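Local coordinates for signal recognition 54 kDa protein (Pyrococcus furiosus, PDB 3DM5), which is an SRP54-type signal recognition particle protein that combines a helical bundle, a P-loop nucleotide-binding domain and a signal peptide binding domain in one chain, at residues A[218-223]-A[229-234]; A[4-9]-A[36-41]; A[119-124]-A[185-190]; A[12-17]-A[292-297]. One frame throughout, in Å; residues are numbered along the deposited sequence.

From the N terminus, helix 5-19 enters two contacts. Its first turns pair with the end of helix 25-41 in interaction 2, which closes a short helical loop. Its later residues 12-17 meet 292-297 in interaction 4, which closes a span of most of the chain. Interactions 2 and 4 cross, because their segments alternate, and they touch where G7 CA lies 3.6 Å from L293 CD1. Interaction 3 and then interaction 1 follow in series within the long span of interaction 4. Both pack helices on the same central sheet. Interaction 2 pairs two helices of the helical bundle, while interaction 4 joins that bundle to the turn after helix 286-293.

Interaction 1: A[218-223]-A[229-234]; sequences LVIDGT and YNQALA. With SO4 (sulfate ion), chain N.
I220 and L218 of strand 215-221 pack against A232 and Q231 of helix 228-237. The strand and helix open a beta-alpha-beta unit that continues into strand 242-247, within the P-loop fold. Their short axes run antiparallel, at 175° and 9.9 Å apart. The close-packed part is buried and mainly apolar. I220 CD1 meets A232 CB at 4.2 Å. I220 CG1 lies anti to the carbonyl carbon (chi1 -53°), and the extended chain carries CD1 to the helix. L218 uses its CD2 methyl, 3.8 Å from Q231 O on the helix backbone. V262 of helix 255-263 packs on both I220 and A232, and F235 on L218.

The looser side begins at Q231. Its chain is extended beyond CG and crosses I220 at a slant, so that Q231 OE1 rests 3.9 Å from I220 CG2. No hydrogen bond links the two segments. The neighbouring N230 is exposed. Its ND2 makes a weak hydrogen bond of 3.4 Å to O2 of a sulfate ion, probably from the crystallisation liquor. R33 of the second subunit also binds this sulfate.

At the strand end, D221 forms an Asx turn. D221 OD1 accepts two bonds, from T223 N at 2.7 Å and from T223 OG1 at 2.7 Å, the hydroxyl lying 32° out of the carboxylate plane.

Interaction 2: A[4-9]-A[36-41]; sequences DNLGKA and QRALIQ
L6 CG stands anti to the backbone N (chi1 -179°), and its CD1 is turned toward A38 and L39 of the facing helix. This one methyl carries much of the contact. L6 CD1 lies 3.5 Å from A38 O, against the backbone carbonyl, and 3.8 Å from A38 CB. The same methyl also reaches L39 CD1, at 3.9 Å. L39 has its CB directed away from helix 5-19. Its chain bends back (chi1 -101°), and this brings CD1 round to L6.

The second half of the contact is made by two alanines. A9 CB and A38 CB point at each other and meet at 3.8 Å. A38 CB is thus flanked by L6 and A9, which lie one turn apart on helix 5-19. The small side chain of A38 probably helps the backbones come close, with L6 CA and A38 CA 6.0 Å apart. The helix axes are 9.5 Å apart and run antiparallel, at 175°. Apart from the A38 carbonyl, the touching atoms are apolar side-chain atoms, and no hydrogen bond crosses the contact.

This is antiparallel helix pairing in the helical bundle domain of an SRP54-type protein. L39 sits at a three-way junction, because V49 and L52 of helix 46-62 cover it as well. I40 packs on V46 of that helix and on I40 of the second subunit. Helix 25-41 thus packs on helix 5-19, on helix 46-62 and on the second subunit.

Interaction 3: A[119-124]-A[185-190]; sequences KLARYF and IIIVDT
F124 and I185 meet through a CH-pi contact, and I187 fits beside A121 and L120. Helix 113-125 here packs on strand 185-189 of the mostly parallel central sheet, in the alpha/beta P-loop fold. The axes run antiparallel, 9.3 Å apart.

Both isoleucines have chi1 near -60°, which sets CG1 beside the backbone N, and each delta methyl extends toward the helix. They differ further out. I185 is fully extended at chi2, and its CD1 lies over one face of the F124 ring, 3.6 Å from the centroid and 20° off the ring normal. The two side chains cross at about a right angle. The methyl sits somewhat off centre, nearest to F124 CG. Y123 CD2 lies over the opposite face of the ring, which is thus held between its chain neighbour and the strand.

I187 has a chi2 of 142°, and its CD1 meets the helix backbone as well as side chains. I187 CD1 is 3.7 Å from A121 CB and 4.5 Å from L120 CB. V131 of the adjoining strand 131-135 packs on both A121 and F124, and M105 of strand 101-106 meets L120 and I187, so the helix bears on three strands.

K119 takes no part in this packing; it touches the bound guanosine-5'-diphosphate and belongs to its pocket. K119 NZ is hydrogen-bonded to G275 O and D280 O. Within the buried contact, I187 CD1 rests 3.5 Å from A121 CA.

Interaction 4: A[12-17]-A[292-297]; sequences NTLKKI and RLLGLG
L14 overlaps L294 and L296 with a single methyl group, CD1. L294 and L296 lie where helix 286-293 ends in a Schellman motif and the chain turns toward helix 299-310. L14 belongs to helix 5-19 of the helical bundle. The contact therefore joins the bundle to the turn after helix 286-293, which follows the sheet of the P-loop domain in the chain.

A chi1 of -71° sets L14 CG beside the backbone N, and chi2 is extended. CD1 is thereby carried across to the turn. L14 CD1 meets L294 CD1 at 4.0 Å and L294 CB at 4.1 Å. The two leucine side chains cross at a slant. L296, two residues beyond L294, brings its CD2 within 4.4 Å of L14 CD1, a looser touch. No hydrogen bond crosses between the segments, and the packing is apolar.

Other side chains complete the cluster. L83 and Y80 of helix 71-86 pack on L294 and L296 respectively, and L10 of helix 5-19 also touches L294. E312 of the third subunit packs on L296 and accepts a hydrogen bond from G297 N.

G295 has a positive phi of 75°, which favours glycine. L294 and L296, before and after it, both reach L14. G295 N closes the last helical turn with a bond of 3.1 Å to R292 O.

Interaction 1: A[218-223]-A[229-234]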
loop_
_atom_site.group_PDB
_atom_site.type_symbol
_atom_site.label_atom_id
_atom_site.label_comp_id
_atom_site.label_asym_id
_atom_site.label_seq_id
_atom_site.Cartn_x
_atom_site.Cartn_y
_atom_site.Cartn_z
ATOM N N LEU A 218 -18.070 -28.313 10.959
ATOM C CA LEU A 218 -18.152 -27.650 9.666
ATOM C C LEU A 218 -16.880 -26.825 9.456
ATOM O O LEU A 218 -16.462 -26.057 10.330
ATOM C CB LEU A 218 -19.387 -26.753 9.602
ATOM C CG LEU A 218 -19.426 -25.900 8.327
ATOM C CD1 LEU A 218 -19.410 -26.816 7.090
ATOM C CD2 LEU A 218 -20.605 -24.928 8.319
ATOM N N VAL A 219 -16.257 -27.019 8.305
ATOM C CA VAL A 219 -15.013 -26.348 7.950
ATOM C C VAL A 219 -15.332 -25.194 7.006
ATOM O O VAL A 219 -15.828 -25.401 5.916
ATOM C CB VAL A 219 -14.045 -27.347 7.301
ATOM C CG1 VAL A 219 -12.809 -26.640 6.789
ATOM C CG2 VAL A 219 -13.673 -28.422 8.309
ATOM N N ILE A 220 -15.107 -23.970 7.463
ATOM C CA ILE A 220 -15.420 -22.779 6.677
ATOM C C ILE A 220 -14.148 -22.073 6.228
ATOM O O ILE A 220 -13.242 -21.819 7.030
ATOM C CB ILE A 220 -16.253 -21.753 7.482
ATOM C CG1 ILE A 220 -17.494 -22.403 8.079
ATOM C CG2 ILE A 220 -16.669 -20.585 6.604
ATOM C CD1 ILE A 220 -18.405 -21.407 8.745
ATOM N N ASP A 221 -14.105 -21.749 4.942
ATOM C CA ASP A 221 -13.026 -20.971 4.346
ATOM C C ASP A 221 -13.165 -19.517 4.787
ATOM O O ASP A 221 -14.124 -18.835 4.444
ATOM C CB ASP A 221 -13.114 -21.121 2.829
ATOM C CG ASP A 221 -12.139 -20.246 2.081
ATOM O OD1 ASP A 221 -11.642 -19.249 2.658
ATOM O OD2 ASP A 221 -11.890 -20.561 0.896
ATOM N N GLY A 222 -12.202 -19.052 5.571
ATOM C CA GLY A 222 -12.299 -17.738 6.173
ATOM C C GLY A 222 -12.064 -16.580 5.217
ATOM O O GLY A 222 -12.212 -15.437 5.594
ATOM N N THR A 223 -11.701 -16.865 3.979
ATOM C CA THR A 223 -11.490 -15.792 3.026
ATOM C C THR A 223 -12.809 -15.315 2.466
ATOM O O THR A 223 -12.841 -14.361 1.691
ATOM C CB THR A 223 -10.590 -16.212 1.858
ATOM O OG1 THR A 223 -11.286 -17.169 1.053
ATOM C CG2 THR A 223 -9.259 -16.790 2.368
ATOM N N TYR A 229 -21.449 -16.141 8.020
ATOM C CA TYR A 229 -22.577 -16.088 8.931
ATOM C C TYR A 229 -23.679 -17.084 8.559
ATOM O O TYR A 229 -24.028 -17.962 9.344
ATOM C CB TYR A 229 -23.165 -14.684 8.982
ATOM C CG TYR A 229 -24.339 -14.602 9.913
ATOM C CD1 TYR A 229 -24.149 -14.398 11.278
ATOM C CD2 TYR A 229 -25.636 -14.759 9.448
ATOM C CE1 TYR A 229 -25.225 -14.332 12.160
ATOM C CE2 TYR A 229 -26.732 -14.689 10.326
ATOM C CZ TYR A 229 -26.510 -14.476 11.681
ATOM O OH TYR A 229 -27.557 -14.410 12.570
ATOM N N ASN A 230 -24.223 -16.935 7.358
ATOM C CA ASN A 230 -25.335 -17.763 6.907
ATOM C C ASN A 230 -24.995 -19.240 6.780
ATOM O O ASN A 230 -25.846 -20.084 7.049
ATOM C CB ASN A 230 -25.952 -17.210 5.618
ATOM C CG ASN A 230 -26.894 -16.050 5.889
ATOM O OD1 ASN A 230 -27.647 -16.066 6.862
ATOM N ND2 ASN A 230 -26.849 -15.037 5.037
ATOM N N GLN A 231 -23.757 -19.540 6.396
ATOM C CA GLN A 231 -23.286 -20.917 6.332
ATOM C C GLN A 231 -23.214 -21.519 7.722
ATOM O O GLN A 231 -23.665 -22.636 7.919
ATOM C CB GLN A 231 -21.910 -21.017 5.661
ATOM C CG GLN A 231 -21.864 -20.405 4.282
ATOM C CD GLN A 231 -20.565 -20.682 3.584
ATOM O OE1 GLN A 231 -19.628 -21.224 4.177
ATOM N NE2 GLN A 231 -20.492 -20.311 2.313
ATOM N N ALA A 232 -22.666 -20.781 8.686
ATOM C CA ALA A 232 -22.571 -21.268 10.063
ATOM C C ALA A 232 -23.963 -21.451 10.651
ATOM O O ALA A 232 -24.249 -22.440 11.335
ATOM C CB ALA A 232 -21.768 -20.307 10.924
ATOM N N LEU A 233 -24.825 -20.482 10.375
ATOM C CA LEU A 233 -26.161 -20.465 10.933
ATOM C C LEU A 233 -26.993 -21.646 10.442
ATOM O O LEU A 233 -27.650 -22.313 11.249
ATOM C CB LEU A 233 -26.868 -19.157 10.588
ATOM C CG LEU A 233 -27.652 -18.507 11.734
ATOM C CD1 LEU A 233 -28.844 -17.742 11.214
ATOM C CD2 LEU A 233 -28.099 -19.529 12.742
ATOM N N ALA A 234 -26.990 -21.887 9.128
ATOM C CA ALA A 234 -27.775 -22.997 8.580
ATOM C C ALA A 234 -27.305 -24.309 9.196
ATOM O O ALA A 234 -28.107 -25.117 9.649
ATOM C CB ALA A 234 -27.711 -23.050 7.059
HETATM S S SO4 N . -24.562 -13.482 2.583
HETATM O O1 SO4 N . -23.934 -13.676 3.894
HETATM O O2 SO4 N . -25.073 -14.769 2.107
HETATM O O3 SO4 N . -25.631 -12.491 2.717
HETATM O O4 SO4 N . -23.602 -13.008 1.589
#

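Interaction 2: A[4-9]-A[36-41]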
loop_
_atom_site.group_PDB
_atom_site.type_symbol
_atom_site.label_atom_id
_atom_site.label_comp_id
_atom_site.label_asym_id
_atom_site.label_seq_id
_atom_site.Cartn_x
_atom_site.Cartn_y
_atom_site.Cartn_z
ATOM N N ASP A 4 -3.518 -10.289 10.754
ATOM C CA ASP A 4 -2.339 -9.555 10.263
ATOM C C ASP A 4 -2.455 -8.032 10.292
ATOM O O ASP A 4 -2.103 -7.386 11.282
ATOM C CB ASP A 4 -1.972 -10.037 8.852
ATOM C CG ASP A 4 -3.172 -10.048 7.893
ATOM O OD1 ASP A 4 -3.538 -8.977 7.353
ATOM O OD2 ASP A 4 -3.748 -11.135 7.672
ATOM N N ASN A 5 -2.924 -7.461 9.189
ATOM C CA ASN A 5 -3.213 -6.038 9.128
ATOM C C ASN A 5 -4.193 -5.595 10.220
ATOM O O ASN A 5 -4.027 -4.527 10.806
ATOM C CB ASN A 5 -3.771 -5.685 7.748
ATOM C CG ASN A 5 -2.714 -5.728 6.660
ATOM O OD1 ASN A 5 -1.508 -5.589 6.923
ATOM N ND2 ASN A 5 -3.162 -5.913 5.419
ATOM N N LEU A 6 -5.212 -6.416 10.487
ATOM C CA LEU A 6 -6.219 -6.071 11.482
ATOM C C LEU A 6 -5.567 -5.970 12.862
ATOM O O LEU A 6 -5.840 -5.054 13.633
ATOM C CB LEU A 6 -7.380 -7.076 11.475
ATOM C CG LEU A 6 -8.543 -6.839 12.449
ATOM C CD1 LEU A 6 -9.215 -5.510 12.235
ATOM C CD2 LEU A 6 -9.575 -7.958 12.359
ATOM N N GLY A 7 -4.677 -6.908 13.149
ATOM C CA GLY A 7 -3.896 -6.863 14.367
ATOM C C GLY A 7 -3.179 -5.543 14.560
ATOM O O GLY A 7 -3.396 -4.859 15.558
ATOM N N LYS A 8 -2.324 -5.182 13.608
ATOM C CA LYS A 8 -1.584 -3.928 13.689
ATOM C C LYS A 8 -2.511 -2.754 13.885
ATOM O O LYS A 8 -2.244 -1.893 14.701
ATOM C CB LYS A 8 -0.759 -3.680 12.430
ATOM C CG LYS A 8 0.550 -4.434 12.333
ATOM C CD LYS A 8 1.185 -4.179 10.971
ATOM C CE LYS A 8 0.770 -2.801 10.445
ATOM N NZ LYS A 8 1.679 -2.255 9.396
ATOM N N ALA A 9 -3.597 -2.709 13.129
ATOM C CA ALA A 9 -4.507 -1.581 13.219
ATOM C C ALA A 9 -5.200 -1.498 14.586
ATOM O O ALA A 9 -5.357 -0.408 15.159
ATOM C CB ALA A 9 -5.524 -1.635 12.092
ATOM N N GLN A 36 -13.885 1.020 13.900
ATOM C CA GLN A 36 -14.811 0.794 12.799
ATOM C C GLN A 36 -14.046 0.598 11.507
ATOM O O GLN A 36 -14.298 -0.346 10.774
ATOM C CB GLN A 36 -15.797 1.949 12.668
ATOM C CG GLN A 36 -16.681 2.103 13.901
ATOM C CD GLN A 36 -17.555 3.316 13.837
ATOM O OE1 GLN A 36 -18.555 3.414 14.560
ATOM N NE2 GLN A 36 -17.189 4.265 12.975
ATOM N N ARG A 37 -13.091 1.477 11.236
ATOM C CA ARG A 37 -12.322 1.381 10.000
ATOM C C ARG A 37 -11.544 0.078 9.895
ATOM O O ARG A 37 -11.527 -0.560 8.832
ATOM C CB ARG A 37 -11.405 2.595 9.812
ATOM C CG ARG A 37 -12.032 3.712 8.966
ATOM C CD ARG A 37 -11.102 4.926 8.759
ATOM N NE ARG A 37 -11.380 6.001 9.715
ATOM C CZ ARG A 37 -10.601 6.324 10.746
ATOM N NH1 ARG A 37 -9.469 5.659 10.962
ATOM N NH2 ARG A 37 -10.953 7.320 11.559
ATOM N N ALA A 38 -10.904 -0.331 10.988
ATOM C CA ALA A 38 -10.100 -1.544 10.956
ATOM C C ALA A 38 -11.014 -2.730 10.715
ATOM O O ALA A 38 -10.767 -3.534 9.822
ATOM C CB ALA A 38 -9.318 -1.714 12.246
ATOM N N LEU A 39 -12.075 -2.818 11.514
ATOM C CA LEU A 39 -13.076 -3.889 11.406
ATOM C C LEU A 39 -13.707 -3.998 10.023
ATOM O O LEU A 39 -13.696 -5.080 9.430
ATOM C CB LEU A 39 -14.170 -3.736 12.482
ATOM C CG LEU A 39 -14.089 -4.621 13.733
ATOM C CD1 LEU A 39 -12.691 -5.173 14.000
ATOM C CD2 LEU A 39 -14.637 -3.920 14.945
ATOM N N ILE A 40 -14.253 -2.892 9.516
ATOM C CA ILE A 40 -14.923 -2.881 8.207
ATOM C C ILE A 40 -13.987 -3.352 7.093
ATOM O O ILE A 40 -14.401 -4.031 6.147
ATOM C CB ILE A 40 -15.437 -1.481 7.824
ATOM C CG1 ILE A 40 -16.551 -1.025 8.768
ATOM C CG2 ILE A 40 -15.955 -1.494 6.406
ATOM C CD1 ILE A 40 -17.801 -1.806 8.608
ATOM N N GLN A 41 -12.719 -2.985 7.228
ATOM C CA GLN A 41 -11.712 -3.324 6.255
ATOM C C GLN A 41 -11.401 -4.820 6.243
ATOM O O GLN A 41 -10.940 -5.341 5.242
ATOM C CB GLN A 41 -10.446 -2.519 6.537
ATOM C CG GLN A 41 -9.434 -2.553 5.420
ATOM C CD GLN A 41 -8.410 -1.448 5.537
ATOM O OE1 GLN A 41 -7.735 -1.305 6.564
ATOM N NE2 GLN A 41 -8.285 -0.657 4.479
#

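Interaction 3: A[119-124]-A[185-190]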
loop_
_atom_site.group_PDB
_atom_site.type_symbol
_atom_site.label_atom_id
_atom_site.label_comp_id
_atom_site.label_asym_id
_atom_site.label_seq_id
_atom_site.Cartn_x
_atom_site.Cartn_y
_atom_site.Cartn_z
ATOM N N LYS A 119 -4.829 -32.210 9.614
ATOM C CA LYS A 119 -4.329 -31.353 10.668
ATOM C C LYS A 119 -4.864 -31.766 12.026
ATOM O O LYS A 119 -4.108 -31.852 13.010
ATOM C CB LYS A 119 -4.688 -29.884 10.394
ATOM C CG LYS A 119 -3.973 -29.268 9.197
ATOM C CD LYS A 119 -4.468 -27.863 8.996
ATOM C CE LYS A 119 -3.825 -27.157 7.819
ATOM N NZ LYS A 119 -4.157 -25.697 7.912
ATOM N N LEU A 120 -6.179 -31.993 12.076
ATOM C CA LEU A 120 -6.861 -32.429 13.295
ATOM C C LEU A 120 -6.389 -33.831 13.740
ATOM O O LEU A 120 -6.113 -34.064 14.908
ATOM C CB LEU A 120 -8.371 -32.376 13.092
ATOM C CG LEU A 120 -9.242 -32.361 14.342
ATOM C CD1 LEU A 120 -8.857 -31.226 15.258
ATOM C CD2 LEU A 120 -10.674 -32.252 13.921
ATOM N N ALA A 121 -6.244 -34.755 12.805
ATOM C CA ALA A 121 -5.719 -36.072 13.152
ATOM C C ALA A 121 -4.330 -35.956 13.764
ATOM O O ALA A 121 -4.051 -36.534 14.823
ATOM C CB ALA A 121 -5.685 -36.965 11.937
ATOM N N ARG A 122 -3.465 -35.195 13.102
ATOM C CA ARG A 122 -2.097 -35.006 13.576
ATOM C C ARG A 122 -2.052 -34.279 14.926
ATOM O O ARG A 122 -1.236 -34.616 15.783
ATOM C CB ARG A 122 -1.265 -34.237 12.539
ATOM C CG ARG A 122 0.094 -33.745 13.052
ATOM C CD ARG A 122 1.016 -34.902 13.416
ATOM N NE ARG A 122 2.321 -34.424 13.856
ATOM C CZ ARG A 122 3.212 -35.162 14.508
ATOM N NH1 ARG A 122 2.930 -36.419 14.812
ATOM N NH2 ARG A 122 4.381 -34.641 14.867
ATOM N N TYR A 123 -2.907 -33.274 15.107
ATOM C CA TYR A 123 -2.988 -32.580 16.381
ATOM C C TYR A 123 -3.205 -33.585 17.505
ATOM O O TYR A 123 -2.529 -33.534 18.533
ATOM C CB TYR A 123 -4.121 -31.533 16.372
ATOM C CG TYR A 123 -4.495 -30.974 17.732
ATOM C CD1 TYR A 123 -3.943 -29.793 18.191
ATOM C CD2 TYR A 123 -5.412 -31.623 18.559
ATOM C CE1 TYR A 123 -4.287 -29.272 19.438
ATOM C CE2 TYR A 123 -5.756 -31.101 19.821
ATOM C CZ TYR A 123 -5.185 -29.929 20.243
ATOM O OH TYR A 123 -5.500 -29.385 21.470
ATOM N N PHE A 124 -4.151 -34.497 17.314
ATOM C CA PHE A 124 -4.455 -35.475 18.347
ATOM C C PHE A 124 -3.383 -36.548 18.528
ATOM O O PHE A 124 -3.083 -36.940 19.653
ATOM C CB PHE A 124 -5.824 -36.112 18.119
ATOM C CG PHE A 124 -6.948 -35.252 18.570
ATOM C CD1 PHE A 124 -7.924 -34.826 17.681
ATOM C CD2 PHE A 124 -6.995 -34.816 19.885
ATOM C CE1 PHE A 124 -8.970 -34.005 18.118
ATOM C CE2 PHE A 124 -8.035 -33.994 20.328
ATOM C CZ PHE A 124 -9.026 -33.593 19.446
ATOM N N ILE A 185 -9.519 -42.043 18.616
ATOM C CA ILE A 185 -10.213 -40.980 17.897
ATOM C C ILE A 185 -10.397 -41.347 16.435
ATOM O O ILE A 185 -9.458 -41.787 15.774
ATOM C CB ILE A 185 -9.501 -39.590 18.050
ATOM C CG1 ILE A 185 -9.462 -39.187 19.528
ATOM C CG2 ILE A 185 -10.218 -38.509 17.233
ATOM C CD1 ILE A 185 -8.822 -37.872 19.812
ATOM N N ILE A 186 -11.624 -41.195 15.948
ATOM C CA ILE A 186 -11.896 -41.383 14.535
ATOM C C ILE A 186 -12.407 -40.079 13.911
ATOM O O ILE A 186 -13.386 -39.494 14.397
ATOM C CB ILE A 186 -12.941 -42.475 14.288
ATOM C CG1 ILE A 186 -12.574 -43.748 15.043
ATOM C CG2 ILE A 186 -13.054 -42.761 12.803
ATOM C CD1 ILE A 186 -13.631 -44.838 14.935
ATOM N N ILE A 187 -11.735 -39.637 12.844
ATOM C CA ILE A 187 -12.150 -38.453 12.107
ATOM C C ILE A 187 -12.689 -38.867 10.758
ATOM O O ILE A 187 -12.004 -39.541 9.999
ATOM C CB ILE A 187 -10.996 -37.479 11.907
ATOM C CG1 ILE A 187 -10.568 -36.931 13.261
ATOM C CG2 ILE A 187 -11.444 -36.343 11.005
ATOM C CD1 ILE A 187 -9.118 -36.752 13.409
ATOM N N VAL A 188 -13.927 -38.469 10.483
ATOM C CA VAL A 188 -14.638 -38.875 9.280
ATOM C C VAL A 188 -14.796 -37.705 8.318
ATOM O O VAL A 188 -15.398 -36.680 8.651
ATOM C CB VAL A 188 -16.045 -39.429 9.598
ATOM C CG1 VAL A 188 -16.592 -40.148 8.382
ATOM C CG2 VAL A 188 -16.001 -40.346 10.824
ATOM N N ASP A 189 -14.237 -37.888 7.131
ATOM C CA ASP A 189 -14.152 -36.885 6.090
ATOM C C ASP A 189 -15.246 -37.182 5.077
ATOM O O ASP A 189 -15.115 -38.099 4.269
ATOM C CB ASP A 189 -12.766 -36.979 5.414
ATOM C CG ASP A 189 -12.620 -36.047 4.216
ATOM O OD1 ASP A 189 -13.106 -34.903 4.291
ATOM O OD2 ASP A 189 -12.018 -36.449 3.205
ATOM N N THR A 190 -16.327 -36.417 5.129
ATOM C CA THR A 190 -17.471 -36.658 4.272
ATOM C C THR A 190 -17.292 -35.992 2.926
ATOM O O THR A 190 -16.314 -35.289 2.698
ATOM C CB THR A 190 -18.746 -36.145 4.904
ATOM O OG1 THR A 190 -18.627 -34.740 5.147
ATOM C CG2 THR A 190 -18.972 -36.846 6.213
#

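Interaction 4: A[12-17]-A[292-297]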
loop_
_atom_site.group_PDB
_atom_site.type_symbol
_atom_site.label_atom_id
_atom_site.label_comp_id
_atom_site.label_asym_id
_atom_site.label_seq_id
_atom_site.Cartn_x
_atom_site.Cartn_y
_atom_site.Cartn_z
ATOM N N ASN A 12 -2.774 -0.377 17.344
ATOM C CA ASN A 12 -2.372 1.020 17.233
ATOM C C ASN A 12 -3.352 1.976 17.887
ATOM O O ASN A 12 -2.969 3.030 18.394
ATOM C CB ASN A 12 -2.133 1.411 15.776
ATOM C CG ASN A 12 -0.833 0.852 15.239
ATOM O OD1 ASN A 12 0.035 0.411 16.001
ATOM N ND2 ASN A 12 -0.693 0.854 13.922
ATOM N N THR A 13 -4.622 1.606 17.883
ATOM C CA THR A 13 -5.622 2.433 18.526
ATOM C C THR A 13 -5.387 2.367 20.023
ATOM O O THR A 13 -5.626 3.335 20.725
ATOM C CB THR A 13 -7.043 1.967 18.189
ATOM O OG1 THR A 13 -7.361 0.799 18.960
ATOM C CG2 THR A 13 -7.153 1.658 16.701
ATOM N N LEU A 14 -4.901 1.226 20.505
ATOM C CA LEU A 14 -4.632 1.052 21.931
ATOM C C LEU A 14 -3.348 1.773 22.336
ATOM O O LEU A 14 -3.287 2.362 23.417
ATOM C CB LEU A 14 -4.585 -0.436 22.325
ATOM C CG LEU A 14 -5.931 -1.168 22.302
ATOM C CD1 LEU A 14 -5.822 -2.481 23.015
ATOM C CD2 LEU A 14 -7.025 -0.314 22.933
ATOM N N LYS A 15 -2.336 1.725 21.469
ATOM C CA LYS A 15 -1.109 2.501 21.666
ATOM C C LYS A 15 -1.431 3.985 21.715
ATOM O O LYS A 15 -0.921 4.713 22.555
ATOM C CB LYS A 15 -0.098 2.244 20.550
ATOM C CG LYS A 15 0.590 0.874 20.617
ATOM C CD LYS A 15 1.195 0.518 19.262
ATOM C CE LYS A 15 1.483 -0.978 19.109
ATOM N NZ LYS A 15 2.939 -1.307 19.198
ATOM N N LYS A 16 -2.290 4.432 20.811
ATOM C CA LYS A 16 -2.651 5.832 20.773
ATOM C C LYS A 16 -3.183 6.232 22.125
ATOM O O LYS A 16 -2.808 7.268 22.667
ATOM C CB LYS A 16 -3.697 6.101 19.694
ATOM C CG LYS A 16 -3.123 6.317 18.299
ATOM C CD LYS A 16 -4.162 6.956 17.377
ATOM C CE LYS A 16 -3.566 7.292 16.017
ATOM N NZ LYS A 16 -4.547 8.010 15.147
ATOM N N ILE A 17 -4.059 5.398 22.671
ATOM C CA ILE A 17 -4.642 5.662 23.980
ATOM C C ILE A 17 -3.565 5.732 25.063
ATOM O O ILE A 17 -3.570 6.631 25.894
ATOM C CB ILE A 17 -5.704 4.610 24.343
ATOM C CG1 ILE A 17 -6.878 4.731 23.383
ATOM C CG2 ILE A 17 -6.163 4.784 25.778
ATOM C CD1 ILE A 17 -8.200 4.518 24.027
ATOM N N ARG A 292 -3.287 -11.721 21.568
ATOM C CA ARG A 292 -2.205 -11.632 20.565
ATOM C C ARG A 292 -2.566 -10.598 19.499
ATOM O O ARG A 292 -1.737 -9.783 19.096
ATOM C CB ARG A 292 -1.935 -12.967 19.875
ATOM C CG ARG A 292 -2.086 -14.169 20.757
ATOM C CD ARG A 292 -0.805 -14.502 21.492
ATOM N NE ARG A 292 0.102 -15.299 20.670
ATOM C CZ ARG A 292 1.030 -16.116 21.163
ATOM N NH1 ARG A 292 1.168 -16.245 22.480
ATOM N NH2 ARG A 292 1.818 -16.810 20.345
ATOM N N LEU A 293 -3.815 -10.644 19.047
ATOM C CA LEU A 293 -4.321 -9.676 18.096
ATOM C C LEU A 293 -3.934 -8.259 18.524
ATOM O O LEU A 293 -3.236 -7.571 17.780
ATOM C CB LEU A 293 -5.842 -9.816 17.923
ATOM C CG LEU A 293 -6.487 -9.079 16.743
ATOM C CD1 LEU A 293 -6.001 -9.630 15.410
ATOM C CD2 LEU A 293 -8.005 -9.171 16.833
ATOM N N LEU A 294 -4.350 -7.843 19.724
ATOM C CA LEU A 294 -4.137 -6.460 20.186
ATOM C C LEU A 294 -2.711 -6.125 20.661
ATOM O O LEU A 294 -2.427 -4.998 21.058
ATOM C CB LEU A 294 -5.128 -6.111 21.287
ATOM C CG LEU A 294 -6.586 -6.262 20.869
ATOM C CD1 LEU A 294 -7.461 -6.014 22.052
ATOM C CD2 LEU A 294 -6.902 -5.292 19.765
ATOM N N GLY A 295 -1.822 -7.104 20.619
ATOM C CA GLY A 295 -0.439 -6.874 20.983
ATOM C C GLY A 295 -0.201 -6.732 22.475
ATOM O O GLY A 295 0.790 -6.130 22.893
ATOM N N LEU A 296 -1.107 -7.301 23.267
ATOM C CA LEU A 296 -1.056 -7.215 24.718
ATOM C C LEU A 296 -0.026 -8.161 25.286
ATOM O O LEU A 296 0.238 -9.218 24.711
ATOM C CB LEU A 296 -2.420 -7.552 25.317
ATOM C CG LEU A 296 -3.516 -6.605 24.846
ATOM C CD1 LEU A 296 -4.868 -6.922 25.449
ATOM C CD2 LEU A 296 -3.097 -5.203 25.173
ATOM N N GLY A 297 0.553 -7.768 26.419
ATOM C CA GLY A 297 1.460 -8.620 27.164
ATOM C C GLY A 297 2.735 -8.951 26.423
ATOM O O GLY A 297 3.347 -10.001 26.650
#